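Local coordinates for ferripyochelin binding protein (Pyrococcus horikoshii, PDB 1V3W) that probably catalyses the reversible hydration of carbon dioxide, as a trimeric gamma-class carbonic anhydrase with zinc bound between its subunits, at residues 36-41 with 157-162; 64-67 with 71-74. All coordinates share one frame; numbering follows the deposited sequence.

Contact 1 (36-41 with 157-162). With CA (calcium ion), chain C; EDO (1,2-ethanediol), chain H.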
loop_
_atom_site.group_PDB
_atom_site.type_symbol
_atom_site.label_atom_id
_atom_site.label_comp_id
_atom_site.label_asym_id
_atom_site.label_seq_id
_atom_site.Cartn_x
_atom_site.Cartn_y
_atom_site.Cartn_z
ATOM N N SER A 36 -5.881 4.472 17.087
ATOM C CA SER A 36 -4.852 5.247 16.419
ATOM C C SER A 36 -4.863 4.957 14.927
ATOM O O SER A 36 -5.042 3.814 14.503
ATOM C CB SER A 36 -3.470 4.953 17.025
ATOM O OG SER A 36 -3.168 3.569 17.045
ATOM N N VAL A 37 -4.701 6.014 14.141
ATOM C CA VAL A 37 -4.677 5.922 12.687
ATOM C C VAL A 37 -3.351 6.553 12.286
ATOM O O VAL A 37 -3.091 7.726 12.568
ATOM C CB VAL A 37 -5.868 6.679 12.066
ATOM C CG1 VAL A 37 -5.805 6.599 10.550
ATOM C CG2 VAL A 37 -7.178 6.071 12.560
ATOM N N TRP A 38 -2.523 5.761 11.620
ATOM C CA TRP A 38 -1.182 6.179 11.258
ATOM C C TRP A 38 -0.983 6.811 9.884
ATOM O O TRP A 38 -1.885 6.805 9.052
ATOM C CB TRP A 38 -0.257 4.985 11.514
ATOM C CG TRP A 38 -0.365 4.579 12.964
ATOM C CD1 TRP A 38 -1.281 3.725 13.519
ATOM C CD2 TRP A 38 0.356 5.162 14.060
ATOM N NE1 TRP A 38 -1.175 3.747 14.894
ATOM C CE2 TRP A 38 -0.177 4.605 15.247
ATOM C CE3 TRP A 38 1.405 6.079 14.147
ATOM C CZ2 TRP A 38 0.298 4.976 16.515
ATOM C CZ3 TRP A 38 1.873 6.441 15.406
ATOM C CH2 TRP A 38 1.323 5.880 16.574
ATOM N N PRO A 39 0.204 7.393 9.640
ATOM C CA PRO A 39 0.491 8.041 8.359
ATOM C C PRO A 39 0.077 7.301 7.098
ATOM O O PRO A 39 0.345 6.113 6.947
ATOM C CB PRO A 39 2.002 8.249 8.408
ATOM C CG PRO A 39 2.257 8.475 9.858
ATOM C CD PRO A 39 1.394 7.421 10.512
ATOM N N SER A 40 -0.579 8.028 6.201
ATOM C CA SER A 40 -0.995 7.496 4.908
ATOM C C SER A 40 -2.110 6.455 4.944
ATOM O O SER A 40 -2.431 5.853 3.918
ATOM C CB SER A 40 0.227 6.928 4.175
ATOM O OG SER A 40 0.351 7.477 2.872
ATOM N N ALA A 41 -2.694 6.236 6.116
ATOM C CA ALA A 41 -3.804 5.300 6.230
ATOM C C ALA A 41 -5.037 6.037 5.714
ATOM O O ALA A 41 -5.143 7.255 5.868
ATOM C CB ALA A 41 -4.007 4.890 7.680
ATOM N N GLU A 157 -1.755 -3.095 22.747
ATOM C CA GLU A 157 -1.365 -2.270 23.883
ATOM C C GLU A 157 -0.117 -1.454 23.576
ATOM O O GLU A 157 0.006 -0.311 24.015
ATOM C CB GLU A 157 -1.144 -3.142 25.120
ATOM C CG GLU A 157 -2.434 -3.701 25.686
ATOM C CD GLU A 157 -2.209 -4.581 26.894
ATOM O OE1 GLU A 157 -1.565 -5.639 26.744
ATOM O OE2 GLU A 157 -2.676 -4.217 27.994
ATOM N N ILE A 158 0.806 -2.043 22.822
ATOM C CA ILE A 158 2.029 -1.348 22.444
ATOM C C ILE A 158 1.637 -0.097 21.667
ATOM O O ILE A 158 2.191 0.984 21.874
ATOM C CB ILE A 158 2.927 -2.239 21.553
ATOM C CG1 ILE A 158 3.518 -3.375 22.391
ATOM C CG2 ILE A 158 4.032 -1.404 20.912
ATOM C CD1 ILE A 158 4.390 -4.336 21.607
ATOM N N TYR A 159 0.662 -0.250 20.779
ATOM C CA TYR A 159 0.198 0.865 19.970
ATOM C C TYR A 159 -0.551 1.936 20.734
ATOM O O TYR A 159 -0.484 3.115 20.379
ATOM C CB TYR A 159 -0.656 0.363 18.814
ATOM C CG TYR A 159 0.162 0.231 17.569
ATOM C CD1 TYR A 159 0.866 -0.936 17.295
ATOM C CD2 TYR A 159 0.327 1.322 16.720
ATOM C CE1 TYR A 159 1.726 -1.012 16.203
ATOM C CE2 TYR A 159 1.181 1.262 15.635
ATOM C CZ TYR A 159 1.877 0.096 15.382
ATOM O OH TYR A 159 2.736 0.066 14.311
ATOM N N VAL A 160 -1.276 1.539 21.773
ATOM C CA VAL A 160 -1.993 2.524 22.567
ATOM C C VAL A 160 -0.958 3.470 23.175
ATOM O O VAL A 160 -1.143 4.685 23.193
ATOM C CB VAL A 160 -2.812 1.852 23.684
ATOM C CG1 VAL A 160 -3.338 2.903 24.653
ATOM C CG2 VAL A 160 -3.972 1.075 23.076
ATOM N N GLU A 161 0.146 2.905 23.654
ATOM C CA GLU A 161 1.207 3.706 24.248
ATOM C C GLU A 161 1.915 4.544 23.186
ATOM O O GLU A 161 2.228 5.715 23.413
ATOM C CB GLU A 161 2.219 2.801 24.955
ATOM C CG GLU A 161 1.616 1.943 26.060
ATOM C CD GLU A 161 0.932 2.764 27.140
ATOM O OE1 GLU A 161 1.604 3.617 27.758
ATOM O OE2 GLU A 161 -0.279 2.555 27.373
ATOM N N LEU A 162 2.162 3.941 22.026
ATOM C CA LEU A 162 2.830 4.626 20.926
ATOM C C LEU A 162 2.005 5.836 20.500
ATOM O O LEU A 162 2.541 6.921 20.274
ATOM C CB LEU A 162 3.001 3.656 19.753
ATOM C CG LEU A 162 4.182 3.849 18.801
ATOM C CD1 LEU A 162 5.477 3.983 19.594
ATOM C CD2 LEU A 162 4.255 2.654 17.862
HETATM CA CA CA C . -0.195 6.106 0.998
HETATM C C1 EDO H . 1.720 10.941 3.240
HETATM O O1 EDO H . 0.389 10.541 3.546
HETATM C C2 EDO H . 1.840 12.481 3.291
HETATM O O2 EDO H . 0.584 13.085 3.631
#
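With CG set beside its backbone N (chi1 -58°), Trp-38 lays its indole against Tyr-159 and Leu-162 of helix 146-169, and Tyr-159, whose chi1 of -96° falls outside the usual staggered values, brings the CD2-CE2 side of its ring to meet it. The pair is an offset edge-to-face stack, its planes at 76° and the centroid of the Trp-38 five-membered ring 5.0 Å from that of the Tyr-159 ring. The phenol edge stands over the pyrrole part of the indole, Tyr-159 CD2 coming within 3.4 Å of Trp-38 NE1. A broad indole suits this place because it can take a ring on its face and a second neighbour at its edge, where Trp-38 CH2 meets Leu-162, three residues further along the helix, 4.0 Å from the backbone C and 4.2 Å from CG. Ser-36 OG accepts a bent hydrogen bond from Trp-38 NE1 (2.9 Å), which gives the buried indole N-H a partner, though a weak one. The hydroxyl of Tyr-159 reaches Arg-44 of the second subunit, which also makes a cation-pi contact with Trp-38. Beyond Trp-38 the chain makes a type II turn with Pro-39 and Ser-40 at its corners. There Ser-40 OG binds calcium at 2.4 Å, joined by Asn-61 and by the same two residues of both other subunits. The arrangement places the C-terminal helix against the left-handed parallel beta-helix of hexapeptide-repeat proteins, as in gamma-class carbonic anhydrases, with Tyr-159 turned to the zinc site at the subunit interface.

Contact 2 (64-67 with 71-74); sequences IHTS and PTEI. With ZN (zinc ion), chain B.
Strand 63-65 runs into a loop and the chain returns as strand 72-74, the CA atoms of Thr-66 and Pro-71 5.3 Å apart, which leaves the carbonyl of His-65 facing the side chain of Thr-72. Thr-72 puts each branch to use. Its OG1, beside the backbone N at chi1 -72°, donates a 2.8 Å hydrogen bond to His-65 O, approaching from 29° off the carbonyl plane. Its CG2 turns instead to the branched methyl of Ile-64, 3.7 Å from Ile-64 CG2. Thr-66 fits in alongside, its CG2 3.5 Å from Thr-72 N, while its hydroxyl bonds to Glu-48 N. A valine in place of Thr-72 would probably leave His-65 O without this donor and the start of strand 72-74 less firmly tied to strand 63-65. The imidazole of His-65 lies on the other side of its strand: ND1 binds zinc at 2.2 Å and NE2 is hydrogen-bonded to Asp-46, so the ring is held at both nitrogens. Strand 63-65 runs parallel between strands 42-45 and 85-87 in one sheet, and strand 72-74 between 49-52 and 90-91 in the next.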
loop_
_atom_site.group_PDB
_atom_site.type_symbol
_atom_site.label_atom_id
_atom_site.label_comp_id
_atom_site.label_asym_id
_atom_site.label_seq_id
_atom_site.Cartn_x
_atom_site.Cartn_y
_atom_site.Cartn_z
ATOM N N ILE A 64 -9.158 1.296 4.308
ATOM C CA ILE A 64 -10.367 0.656 4.803
ATOM C C ILE A 64 -11.519 1.270 4.028
ATOM O O ILE A 64 -11.631 2.492 3.921
ATOM C CB ILE A 64 -10.595 0.881 6.312
ATOM C CG1 ILE A 64 -9.399 0.349 7.103
ATOM C CG2 ILE A 64 -11.871 0.155 6.754
ATOM C CD1 ILE A 64 -9.542 0.485 8.611
ATOM N N HIS A 65 -12.353 0.413 3.452
ATOM C CA HIS A 65 -13.496 0.873 2.684
ATOM C C HIS A 65 -14.643 -0.105 2.887
ATOM O O HIS A 65 -14.527 -1.058 3.662
ATOM C CB HIS A 65 -13.136 0.964 1.200
ATOM C CG HIS A 65 -14.097 1.784 0.399
ATOM N ND1 HIS A 65 -14.496 1.434 -0.873
ATOM C CD2 HIS A 65 -14.738 2.940 0.690
ATOM C CE1 HIS A 65 -15.344 2.339 -1.330
ATOM N NE2 HIS A 65 -15.508 3.263 -0.401
ATOM N N THR A 66 -15.745 0.132 2.186
ATOM C CA THR A 66 -16.924 -0.716 2.298
ATOM C C THR A 66 -17.615 -0.839 0.949
ATOM O O THR A 66 -17.233 -0.192 -0.026
ATOM C CB THR A 66 -17.951 -0.114 3.274
ATOM O OG1 THR A 66 -18.487 1.090 2.707
ATOM C CG2 THR A 66 -17.303 0.204 4.619
ATOM N N SER A 67 -18.642 -1.683 0.914
ATOM C CA SER A 67 -19.450 -1.891 -0.280
ATOM C C SER A 67 -20.885 -1.691 0.183
ATOM O O SER A 67 -21.167 -1.795 1.378
ATOM C CB SER A 67 -19.260 -3.310 -0.819
ATOM O OG SER A 67 -19.450 -4.277 0.198
ATOM N N PRO A 71 -20.873 -2.833 5.707
ATOM C CA PRO A 71 -20.053 -1.887 6.460
ATOM C C PRO A 71 -18.823 -2.600 7.005
ATOM O O PRO A 71 -18.752 -3.832 6.990
ATOM C CB PRO A 71 -20.996 -1.423 7.565
ATOM C CG PRO A 71 -21.827 -2.641 7.818
ATOM C CD PRO A 71 -22.129 -3.132 6.420
ATOM N N THR A 72 -17.839 -1.833 7.458
ATOM C CA THR A 72 -16.652 -2.435 8.037
ATOM C C THR A 72 -16.728 -2.168 9.525
ATOM O O THR A 72 -16.797 -1.017 9.954
ATOM C CB THR A 72 -15.358 -1.832 7.468
ATOM O OG1 THR A 72 -15.183 -2.273 6.116
ATOM C CG2 THR A 72 -14.160 -2.276 8.297
ATOM N N GLU A 73 -16.759 -3.248 10.288
ATOM C CA GLU A 73 -16.800 -3.115 11.728
ATOM C C GLU A 73 -15.610 -3.806 12.346
ATOM O O GLU A 73 -15.439 -5.019 12.212
ATOM C CB GLU A 73 -18.067 -3.682 12.273
ATOM C CG GLU A 73 -18.008 -3.764 13.775
ATOM C CD GLU A 73 -19.097 -2.967 14.427
ATOM O OE1 GLU A 73 -19.814 -2.216 13.721
ATOM O OE2 GLU A 73 -19.223 -3.101 15.657
ATOM N N ILE A 74 -14.813 -3.018 13.058
ATOM C CA ILE A 74 -13.611 -3.520 13.703
ATOM C C ILE A 74 -13.812 -3.522 15.211
ATOM O O ILE A 74 -14.298 -2.543 15.779
ATOM C CB ILE A 74 -12.397 -2.635 13.361
ATOM C CG1 ILE A 74 -12.232 -2.539 11.841
ATOM C CG2 ILE A 74 -11.145 -3.202 14.003
ATOM C CD1 ILE A 74 -11.990 -3.865 11.161
HETATM ZN ZN ZN B . -13.750 -0.204 -2.198
HETATM O O HOH W 1 -14.025 0.257 -3.944
#

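Overall arrangement
Contact 2 is nested in the chain between the two halves of contact 1. Their centres are 19 Å apart, on opposite sides of the chain's centre, and their nearest atoms stay about 6 Å from each other, so they do not touch within one subunit. The trimer links them: the zinc held by His-65 and His-87 also takes His-82 of the third subunit, whose Tyr-159 packs on His-65, and a water. Contact 1 of one chain therefore borders the zinc site that contact 2 of its neighbour helps to build. The calcium at Ser-40 is a separate site shared by all three subunits, about 12 Å from the side chain of Ile-64.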